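Glutathione S-transferase family protein (Pseudomonas putida, PDB 3LXZ) probably conjugates reduced glutathione to a wide range of hydrophobic electrophiles. Local coordinates at residues V10-N15 against P104-Y109. Sequence-based numbering, arbitrary orientation.
Sequences VSNYYN and PARTCY
Asn12, in the first turn of helix 12-23, and Arg106, on helix 84-106, make the nearest backbone approach, with their CA atoms 10.6 Å apart, a gap that long side chains must bridge. Most of the span is Arg106: CG extends anti to the backbone N (chi1 179°) and the chain then bends at chi3, bringing the guanidinium to the helix start. There NH1 of Arg106 comes within 2.9 Å of OD1 of Asn12, which lies at the edge of the guanidinium, in its plane; the amide itself is turned 33° from that plane. Tyr13 meets the same group with a ring edge, its CE2 3.6 Å from NH1 and 3.8 Å from NE of Arg106. On the arginine's own side, the ring of Tyr109 sends CE2 over the centre of one guanidinium face, 3.7 Å above the plane. The contact joins the thioredoxin-like N-terminal domain to the helical C-terminal domain of the glutathione transferase fold, beside the cleft where glutathione binds, and Ser11 and Arg106 both bind glutathione in this protein. Ser11 is also the N-cap of helix 12-23, its OG accepting from N of Tyr14 at 3.1 Å and 162°. Glu102, one turn before Arg106, ties the polar ends together: OE1 forms a salt bridge with Arg106 NE and a hydrogen bond with Tyr13 OH, while OE2 is hydrogen-bonded to Asn12 ND2 and Tyr109 OH. The second bond of Asn12 ND2, to Phe161 O, reaches helix 154-174, which should further restrain the rotation of the amide.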
loop_
_atom_site.group_PDB
_atom_site.type_symbol
_atom_site.label_atom_id
_atom_site.label_comp_id
_atom_site.label_asym_id
_atom_site.label_seq_id
_atom_site.Cartn_x
_atom_site.Cartn_y
_atom_site.Cartn_z
ATOM N N VAL A 10 21.430 -0.580 -0.077
ATOM C CA VAL A 10 21.092 -0.339 1.324
ATOM C C VAL A 10 19.544 -0.308 1.453
ATOM O O VAL A 10 19.013 -0.470 2.570
ATOM C CB VAL A 10 21.768 0.942 1.871
ATOM C CG1 VAL A 10 21.376 1.232 3.350
ATOM C CG2 VAL A 10 23.310 0.844 1.757
ATOM N N SER A 11 18.831 -0.143 0.325
ATOM C CA SER A 11 17.354 -0.026 0.369
ATOM C C SER A 11 16.688 -1.382 0.578
ATOM O O SER A 11 16.854 -2.288 -0.246
ATOM C CB SER A 11 16.788 0.603 -0.907
ATOM O OG SER A 11 15.375 0.367 -0.932
ATOM N N ASN A 12 15.920 -1.514 1.660
ATOM C CA ASN A 12 15.170 -2.745 1.899
ATOM C C ASN A 12 14.171 -3.094 0.780
ATOM O O ASN A 12 14.119 -4.245 0.333
ATOM C CB ASN A 12 14.521 -2.742 3.290
ATOM C CG ASN A 12 13.425 -1.668 3.451
ATOM O OD1 ASN A 12 13.481 -0.594 2.851
ATOM N ND2 ASN A 12 12.433 -1.976 4.280
ATOM N N TYR A 13 13.436 -2.100 0.278
ATOM C CA TYR A 13 12.487 -2.347 -0.818
ATOM C C TYR A 13 13.229 -2.790 -2.096
ATOM O O TYR A 13 12.741 -3.624 -2.839
ATOM C CB TYR A 13 11.691 -1.071 -1.100
ATOM C CG TYR A 13 10.589 -0.772 -0.103
ATOM C CD1 TYR A 13 9.377 -1.463 -0.138
ATOM C CD2 TYR A 13 10.749 0.238 0.862
ATOM C CE1 TYR A 13 8.359 -1.178 0.769
ATOM C CE2 TYR A 13 9.735 0.542 1.774
ATOM C CZ TYR A 13 8.551 -0.163 1.722
ATOM O OH TYR A 13 7.552 0.119 2.626
ATOM N N TYR A 14 14.423 -2.251 -2.330
ATOM C CA TYR A 14 15.245 -2.681 -3.475
ATOM C C TYR A 14 15.647 -4.145 -3.265
ATOM O O TYR A 14 15.562 -4.959 -4.198
ATOM C CB TYR A 14 16.483 -1.788 -3.583
ATOM C CG TYR A 14 17.525 -2.155 -4.653
ATOM C CD1 TYR A 14 17.393 -1.704 -5.968
ATOM C CD2 TYR A 14 18.682 -2.874 -4.313
ATOM C CE1 TYR A 14 18.398 -1.965 -6.941
ATOM C CE2 TYR A 14 19.700 -3.164 -5.291
ATOM C CZ TYR A 14 19.538 -2.720 -6.579
ATOM O OH TYR A 14 20.511 -3.006 -7.519
ATOM N N ASN A 15 16.083 -4.465 -2.050
ATOM C CA ASN A 15 16.557 -5.826 -1.767
ATOM C C ASN A 15 15.478 -6.903 -1.941
ATOM O O ASN A 15 15.758 -8.038 -2.359
ATOM C CB ASN A 15 17.288 -5.887 -0.413
ATOM C CG ASN A 15 18.689 -5.289 -0.490
ATOM O OD1 ASN A 15 19.319 -5.289 -1.557
ATOM N ND2 ASN A 15 19.182 -4.781 0.633
ATOM N N PRO A 104 5.320 2.272 9.450
ATOM C CA PRO A 104 5.531 2.887 10.764
ATOM C C PRO A 104 6.978 2.801 11.271
ATOM O O PRO A 104 7.460 3.751 11.889
ATOM C CB PRO A 104 4.593 2.127 11.698
ATOM C CG PRO A 104 4.027 1.034 10.944
ATOM C CD PRO A 104 4.341 1.169 9.487
ATOM N N ALA A 105 7.660 1.683 11.074
ATOM C CA ALA A 105 9.078 1.615 11.454
ATOM C C ALA A 105 9.914 2.684 10.754
ATOM O O ALA A 105 10.809 3.293 11.381
ATOM C CB ALA A 105 9.652 0.241 11.196
ATOM N N ARG A 106 9.615 2.908 9.467
ATOM C CA ARG A 106 10.318 3.872 8.619
ATOM C C ARG A 106 10.283 5.288 9.233
ATOM O O ARG A 106 11.246 6.048 9.084
ATOM C CB ARG A 106 9.777 3.834 7.189
ATOM C CG ARG A 106 10.396 4.821 6.167
ATOM C CD ARG A 106 9.975 4.442 4.722
ATOM N NE ARG A 106 10.669 3.220 4.268
ATOM C CZ ARG A 106 11.916 3.212 3.789
ATOM N NH1 ARG A 106 12.500 2.077 3.422
ATOM N NH2 ARG A 106 12.597 4.356 3.680
ATOM N N THR A 107 9.216 5.592 9.973
ATOM C CA THR A 107 9.090 6.916 10.614
ATOM C C THR A 107 10.172 7.111 11.667
ATOM O O THR A 107 10.456 8.257 12.068
ATOM C CB THR A 107 7.689 7.204 11.225
ATOM O OG1 THR A 107 7.438 6.356 12.366
ATOM C CG2 THR A 107 6.563 7.094 10.165
ATOM N N CYS A 108 10.769 6.002 12.112
ATOM C CA CYS A 108 11.796 6.071 13.119
ATOM C C CYS A 108 13.184 5.730 12.618
ATOM O O CYS A 108 14.089 5.619 13.436
ATOM C CB CYS A 108 11.449 5.170 14.297
ATOM S SG CYS A 108 9.989 5.710 15.202
ATOM N N TYR A 109 13.372 5.551 11.300
ATOM C CA TYR A 109 14.714 5.204 10.784
ATOM C C TYR A 109 15.719 6.340 11.004
ATOM O O TYR A 109 16.918 6.088 11.175
ATOM C CB TYR A 109 14.715 4.810 9.297
ATOM C CG TYR A 109 13.996 3.510 8.923
ATOM C CD1 TYR A 109 13.608 2.569 9.882
ATOM C CD2 TYR A 109 13.745 3.222 7.583
ATOM C CE1 TYR A 109 12.943 1.388 9.502
ATOM C CE2 TYR A 109 13.105 2.039 7.187
ATOM C CZ TYR A 109 12.704 1.123 8.147
ATOM O OH TYR A 109 12.040 -0.019 7.730
#